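Local coordinates for protein putative superoxide reductase (Thermotoga maritima, PDB 2AMU) that probably reduces superoxide to hydrogen peroxide at an iron centre, taking its electrons from reduced rubredoxin, at residues R66-F71 / G84-N89; Q46-V51 / E106-T111. All coordinates share one frame; numbering follows the deposited sequence.

Contact 1 of 2, residues R66-F71 / G84-N89; sequences RWIKVF and GRYEFN
F88 and Y86 lie against I68 and V70 across an antiparallel beta hairpin of the immunoglobulin-like desulfoferrodoxin domain (strands 65-74 and 81-87). This is the tightly packed face. CG1 of I68 meets the edge of the F88 ring, 3.7 Å from CE2, and CG2 of V70 reaches CE2 of Y86 at 3.9 Å; branched and aromatic side chains suit a layer that V109 of strand 103-115 also covers. G84 pairs with V70; a CB at G84 would collide with Y86 OH, whose hydrogen bond goes to T111 OG1. Backbone bonds such as Y86 N to I68 O (2.8 Å) join the strands.

The other face is polar and more open to solvent. R85, its CG anti to the backbone N (chi1 176°) and its chain extended, brings a guanidinium tilted by 37° over the W67 indole, CZ 3.7 Å from the centroid of the five-membered ring in a cation-pi contact; the W67 ring also meets that of Y126. K69 NZ comes within 3.2 Å of R85 NH1, a closeness of like charges that E87 probably eases through its salt bridge to R85. Finally, a water donates to both R66 O and N89 OD1, 2.7 Å from each.

Contact 2 of 2, residues Q46-V51 / E106-T111; sequences QIVVTV and EPTVTT
V48 sets its two methyls against T110 on the neighbouring strand, CG2 3.6 Å from T110 OG1 with the T110 methyl a little farther off, as strands 44-51 and 103-115 pair antiparallel in the three-stranded sheet of this immunoglobulin-like beta sandwich. V48 and T110 form a non-hydrogen-bonded pair, as do T50 and T108, and these four partly exposed side chains share one face. Beta-branched side chains suit an extended backbone, and threonine suits a partly exposed face; here T108 packs on V112, and T110 on T110, both of the second subunit. Replacing V48 by an alanine removes both methyls and would probably open a gap beside T110 OG1 and CG2. T50 and T108 lie side by side, pointing the same way. T108 holds OG1 opposite the backbone N (chi1 177°), which brings it 3.1 Å from T50 OG1.

The opposite face carries I47, V49, V109 and T111, all buried. Here V49 packs onto I68 and V70 of strand 65-74 and I47 onto I121 of strand 119-127, while V109 meets F88 and also V109 of the second subunit. T111 is the polar exception: its CG2 packs 3.9 Å from I47 CB, while its hydroxyl bonds to Y86. Backbone bonds join V49 and V109 in both directions, each 2.9 Å from N to O.

Strand 103-115 pairs through E106 and T110 with an antiparallel strand of the second subunit. The chain turns a corner at P107, the centre of an inverse gamma turn. Having no N-H, proline can serve the pairing only through its carbonyl, and V51 N donates to P107 O in a nearly straight bond of 2.9 Å, 171° at the hydrogen.

The two contacts lie in the two facing sheets of the sandwich, their centres about 9 Å apart. Contact 1 belongs to the mixed sheet and contact 2 to the three-stranded one. Along the chain the order is 44-51, 65-74, 81-87, 103-115, so the hairpin of contact 1 falls between the two strands that contact 2 brings together. The sheets meet in the buried interior: I68 CD1 packs 3.5 Å from the backbone O of V49, and F88 CE2 lies 3.6 Å from P107 CA. Both contacts also touch the second subunit. R66 and V51 lie near the iron, their side chains about 9 and 7 Å from it, so both pairings run to the metal end of the domain.

Contact 1 of 2, residues R66-F71 / G84-N89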
loop_
_atom_site.group_PDB
_atom_site.type_symbol
_atom_site.label_atom_id
_atom_site.label_comp_id
_atom_site.label_asym_id
_atom_site.label_seq_id
_atom_site.Cartn_x
_atom_site.Cartn_y
_atom_site.Cartn_z
ATOM N N ARG A 66 -2.775 0.615 -11.835
ATOM C CA ARG A 66 -2.180 1.806 -11.216
ATOM C C ARG A 66 -2.264 1.793 -9.706
ATOM O O ARG A 66 -1.320 2.160 -9.022
ATOM C CB ARG A 66 -2.914 3.032 -11.688
ATOM C CG ARG A 66 -2.673 3.408 -13.107
ATOM C CD ARG A 66 -1.331 4.156 -13.216
ATOM N NE ARG A 66 -1.088 4.579 -14.581
ATOM C CZ ARG A 66 -1.672 5.620 -15.151
ATOM N NH1 ARG A 66 -2.484 6.390 -14.458
ATOM N NH2 ARG A 66 -1.388 5.937 -16.400
ATOM N N TRP A 67 -3.433 1.404 -9.196
ATOM C CA TRP A 67 -3.643 1.422 -7.789
ATOM C C TRP A 67 -4.797 0.545 -7.345
ATOM O O TRP A 67 -5.660 0.164 -8.134
ATOM C CB TRP A 67 -3.820 2.867 -7.282
ATOM C CG TRP A 67 -4.812 3.730 -7.971
ATOM C CD1 TRP A 67 -4.529 4.722 -8.861
ATOM C CD2 TRP A 67 -6.252 3.729 -7.811
ATOM N NE1 TRP A 67 -5.692 5.318 -9.273
ATOM C CE2 TRP A 67 -6.756 4.748 -8.626
ATOM C CE3 TRP A 67 -7.155 2.985 -7.029
ATOM C CZ2 TRP A 67 -8.134 5.036 -8.709
ATOM C CZ3 TRP A 67 -8.519 3.246 -7.122
ATOM C CH2 TRP A 67 -8.998 4.264 -7.966
ATOM N N ILE A 68 -4.773 0.255 -6.047
ATOM C CA ILE A 68 -5.873 -0.334 -5.302
ATOM C C ILE A 68 -6.179 0.646 -4.149
ATOM O O ILE A 68 -5.270 1.147 -3.552
ATOM C CB ILE A 68 -5.454 -1.708 -4.692
ATOM C CG1 ILE A 68 -5.484 -2.786 -5.755
ATOM C CG2 ILE A 68 -6.371 -2.125 -3.472
ATOM C CD1 ILE A 68 -4.881 -4.109 -5.298
ATOM N N LYS A 69 -7.454 0.883 -3.859
ATOM C CA LYS A 69 -7.919 1.692 -2.761
ATOM C C LYS A 69 -8.874 0.820 -1.945
ATOM O O LYS A 69 -9.616 -0.025 -2.494
ATOM C CB LYS A 69 -8.608 2.933 -3.360
ATOM C CG LYS A 69 -8.941 4.074 -2.492
ATOM C CD LYS A 69 -9.436 5.304 -3.351
ATOM C CE LYS A 69 -8.315 6.021 -4.061
ATOM N NZ LYS A 69 -8.712 6.689 -5.317
ATOM N N VAL A 70 -8.838 1.000 -0.625
ATOM C CA VAL A 70 -9.727 0.295 0.268
ATOM C C VAL A 70 -10.560 1.317 1.029
ATOM O O VAL A 70 -10.039 2.309 1.541
ATOM C CB VAL A 70 -8.965 -0.642 1.283
ATOM C CG1 VAL A 70 -9.996 -1.269 2.337
ATOM C CG2 VAL A 70 -8.188 -1.717 0.517
ATOM N N PHE A 71 -11.860 1.051 1.072
ATOM C CA PHE A 71 -12.821 1.803 1.864
ATOM C C PHE A 71 -13.449 0.926 2.924
ATOM O O PHE A 71 -13.603 -0.297 2.725
ATOM C CB PHE A 71 -13.934 2.351 0.956
ATOM C CG PHE A 71 -13.466 3.460 0.009
ATOM C CD1 PHE A 71 -13.395 4.747 0.441
ATOM C CD2 PHE A 71 -13.109 3.181 -1.301
ATOM C CE1 PHE A 71 -12.986 5.756 -0.380
ATOM C CE2 PHE A 71 -12.706 4.180 -2.114
ATOM C CZ PHE A 71 -12.649 5.472 -1.646
ATOM N N GLY A 84 -7.230 3.444 2.687
ATOM C CA GLY A 84 -5.997 3.845 2.078
ATOM C C GLY A 84 -6.012 3.725 0.602
ATOM O O GLY A 84 -6.935 3.149 0.022
ATOM N N ARG A 85 -4.968 4.291 -0.001
ATOM C CA ARG A 85 -4.688 4.199 -1.441
ATOM C C ARG A 85 -3.298 3.627 -1.616
ATOM O O ARG A 85 -2.363 4.115 -1.016
ATOM C CB ARG A 85 -4.736 5.552 -2.094
ATOM C CG ARG A 85 -4.371 5.556 -3.551
ATOM C CD ARG A 85 -4.748 6.855 -4.153
ATOM N NE ARG A 85 -4.049 7.211 -5.407
ATOM C CZ ARG A 85 -4.632 7.444 -6.606
ATOM N NH1 ARG A 85 -5.930 7.298 -6.792
ATOM N NH2 ARG A 85 -3.891 7.814 -7.648
ATOM N N TYR A 86 -3.159 2.613 -2.462
ATOM C CA TYR A 86 -1.907 1.862 -2.521
ATOM C C TYR A 86 -1.489 1.895 -3.970
ATOM O O TYR A 86 -2.118 1.280 -4.788
ATOM C CB TYR A 86 -2.148 0.426 -1.984
ATOM C CG TYR A 86 -2.823 0.452 -0.612
ATOM C CD1 TYR A 86 -2.100 0.700 0.537
ATOM C CD2 TYR A 86 -4.217 0.310 -0.488
ATOM C CE1 TYR A 86 -2.740 0.800 1.779
ATOM C CE2 TYR A 86 -4.857 0.373 0.766
ATOM C CZ TYR A 86 -4.112 0.630 1.872
ATOM O OH TYR A 86 -4.733 0.728 3.071
ATOM N N GLU A 87 -0.464 2.683 -4.281
ATOM C CA GLU A 87 -0.128 2.983 -5.669
ATOM C C GLU A 87 0.987 2.070 -6.093
ATOM O O GLU A 87 1.886 1.830 -5.335
ATOM C CB GLU A 87 0.278 4.432 -5.806
ATOM C CG GLU A 87 -0.852 5.426 -5.544
ATOM C CD GLU A 87 -0.431 6.864 -5.762
ATOM O OE1 GLU A 87 0.759 7.108 -6.120
ATOM O OE2 GLU A 87 -1.300 7.735 -5.577
ATOM N N PHE A 88 0.868 1.484 -7.271
ATOM C CA PHE A 88 1.886 0.598 -7.816
ATOM C C PHE A 88 2.514 1.340 -9.010
ATOM O O PHE A 88 1.894 1.441 -10.068
ATOM C CB PHE A 88 1.238 -0.736 -8.269
ATOM C CG PHE A 88 0.245 -1.308 -7.258
ATOM C CD1 PHE A 88 0.655 -1.668 -5.976
ATOM C CD2 PHE A 88 -1.104 -1.434 -7.581
ATOM C CE1 PHE A 88 -0.256 -2.144 -5.037
ATOM C CE2 PHE A 88 -2.001 -1.912 -6.648
ATOM C CZ PHE A 88 -1.573 -2.275 -5.380
ATOM N N ASN A 89 3.744 1.823 -8.839
ATOM C CA ASN A 89 4.246 2.895 -9.658
ATOM C C ASN A 89 5.431 2.580 -10.570
ATOM O O ASN A 89 5.831 3.419 -11.293
ATOM C CB ASN A 89 4.547 4.128 -8.776
ATOM C CG ASN A 89 3.291 4.740 -8.216
ATOM O OD1 ASN A 89 2.186 4.416 -8.667
ATOM N ND2 ASN A 89 3.432 5.601 -7.207
HETATM O O HOH W 1 -0.404 4.695 -9.175
#

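Contact 2 of 2, residues Q46-V51 / E106-T111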
loop_
_atom_site.group_PDB
_atom_site.type_symbol
_atom_site.label_atom_id
_atom_site.label_comp_id
_atom_site.label_asym_id
_atom_site.label_seq_id
_atom_site.Cartn_x
_atom_site.Cartn_y
_atom_site.Cartn_z
ATOM N N GLN A 46 -5.215 -8.023 9.070
ATOM C CA GLN A 46 -4.640 -8.014 7.740
ATOM C C GLN A 46 -5.687 -8.193 6.645
ATOM O O GLN A 46 -6.445 -9.161 6.634
ATOM C CB GLN A 46 -3.592 -9.119 7.609
ATOM C CG GLN A 46 -2.292 -8.848 8.372
ATOM C CD GLN A 46 -1.365 -10.050 8.366
ATOM O OE1 GLN A 46 -0.950 -10.534 9.440
ATOM N NE2 GLN A 46 -1.083 -10.583 7.167
ATOM N N ILE A 47 -5.695 -7.232 5.720
ATOM C CA ILE A 47 -6.536 -7.214 4.515
ATOM C C ILE A 47 -5.580 -7.280 3.295
ATOM O O ILE A 47 -4.721 -6.410 3.103
ATOM C CB ILE A 47 -7.421 -5.955 4.454
ATOM C CG1 ILE A 47 -8.368 -5.857 5.688
ATOM C CG2 ILE A 47 -8.276 -5.878 3.143
ATOM C CD1 ILE A 47 -9.190 -4.520 5.733
ATOM N N VAL A 48 -5.715 -8.331 2.505
ATOM C CA VAL A 48 -4.897 -8.503 1.286
ATOM C C VAL A 48 -5.864 -8.218 0.160
ATOM O O VAL A 48 -7.008 -8.673 0.234
ATOM C CB VAL A 48 -4.290 -9.910 1.175
ATOM C CG1 VAL A 48 -3.283 -9.984 -0.004
ATOM C CG2 VAL A 48 -3.619 -10.299 2.461
ATOM N N VAL A 49 -5.461 -7.364 -0.797
ATOM C CA VAL A 49 -6.250 -7.091 -2.015
ATOM C C VAL A 49 -5.332 -7.355 -3.200
ATOM O O VAL A 49 -4.197 -6.869 -3.214
ATOM C CB VAL A 49 -6.814 -5.655 -2.065
ATOM C CG1 VAL A 49 -7.813 -5.528 -3.238
ATOM C CG2 VAL A 49 -7.504 -5.305 -0.734
ATOM N N THR A 50 -5.803 -8.148 -4.175
ATOM C CA THR A 50 -5.023 -8.492 -5.351
ATOM C C THR A 50 -5.859 -8.318 -6.594
ATOM O O THR A 50 -6.994 -8.776 -6.621
ATOM C CB THR A 50 -4.586 -9.965 -5.287
ATOM O OG1 THR A 50 -3.994 -10.147 -4.013
ATOM C CG2 THR A 50 -3.570 -10.351 -6.408
ATOM N N VAL A 51 -5.283 -7.681 -7.616
ATOM C CA VAL A 51 -5.871 -7.665 -8.947
ATOM C C VAL A 51 -5.120 -8.693 -9.720
ATOM O O VAL A 51 -3.894 -8.746 -9.693
ATOM C CB VAL A 51 -5.797 -6.287 -9.664
ATOM C CG1 VAL A 51 -6.237 -6.402 -11.183
ATOM C CG2 VAL A 51 -6.646 -5.281 -8.936
ATOM N N GLU A 106 3.760 -5.152 -8.619
ATOM C CA GLU A 106 2.600 -6.019 -8.837
ATOM C C GLU A 106 1.384 -5.497 -8.067
ATOM O O GLU A 106 1.540 -4.896 -6.968
ATOM C CB GLU A 106 2.973 -7.456 -8.403
ATOM C CG GLU A 106 3.979 -8.091 -9.345
ATOM C CD GLU A 106 3.392 -8.166 -10.757
ATOM O OE1 GLU A 106 2.508 -9.009 -10.958
ATOM O OE2 GLU A 106 3.745 -7.350 -11.624
ATOM N N PRO A 107 0.171 -5.660 -8.643
ATOM C CA PRO A 107 -0.999 -5.077 -8.002
ATOM C C PRO A 107 -1.586 -5.996 -6.909
ATOM O O PRO A 107 -2.679 -6.511 -7.031
ATOM C CB PRO A 107 -1.949 -4.843 -9.167
ATOM C CG PRO A 107 -1.565 -5.871 -10.162
ATOM C CD PRO A 107 -0.191 -6.321 -9.903
ATOM N N THR A 108 -0.811 -6.171 -5.852
ATOM C CA THR A 108 -1.254 -6.828 -4.622
ATOM C C THR A 108 -0.714 -6.003 -3.430
ATOM O O THR A 108 0.415 -5.448 -3.457
ATOM C CB THR A 108 -0.819 -8.324 -4.566
ATOM O OG1 THR A 108 -1.218 -8.912 -3.308
ATOM C CG2 THR A 108 0.651 -8.436 -4.718
ATOM N N VAL A 109 -1.541 -5.873 -2.405
ATOM C CA VAL A 109 -1.130 -5.107 -1.245
ATOM C C VAL A 109 -1.734 -5.734 0.017
ATOM O O VAL A 109 -2.834 -6.264 -0.031
ATOM C CB VAL A 109 -1.490 -3.632 -1.398
ATOM C CG1 VAL A 109 -3.002 -3.455 -1.447
ATOM C CG2 VAL A 109 -0.880 -2.803 -0.241
ATOM N N THR A 110 -0.971 -5.716 1.115
ATOM C CA THR A 110 -1.502 -6.048 2.425
ATOM C C THR A 110 -1.494 -4.775 3.250
ATOM O O THR A 110 -0.453 -4.158 3.447
ATOM C CB THR A 110 -0.737 -7.178 3.112
ATOM O OG1 THR A 110 -0.648 -8.294 2.213
ATOM C CG2 THR A 110 -1.431 -7.600 4.435
ATOM N N THR A 111 -2.679 -4.414 3.732
ATOM C CA THR A 111 -2.877 -3.290 4.647
ATOM C C THR A 111 -3.350 -3.835 5.987
ATOM O O THR A 111 -3.829 -4.926 6.051
ATOM C CB THR A 111 -3.844 -2.238 4.040
ATOM O OG1 THR A 111 -3.782 -1.034 4.811
ATOM C CG2 THR A 111 -5.299 -2.767 3.934
#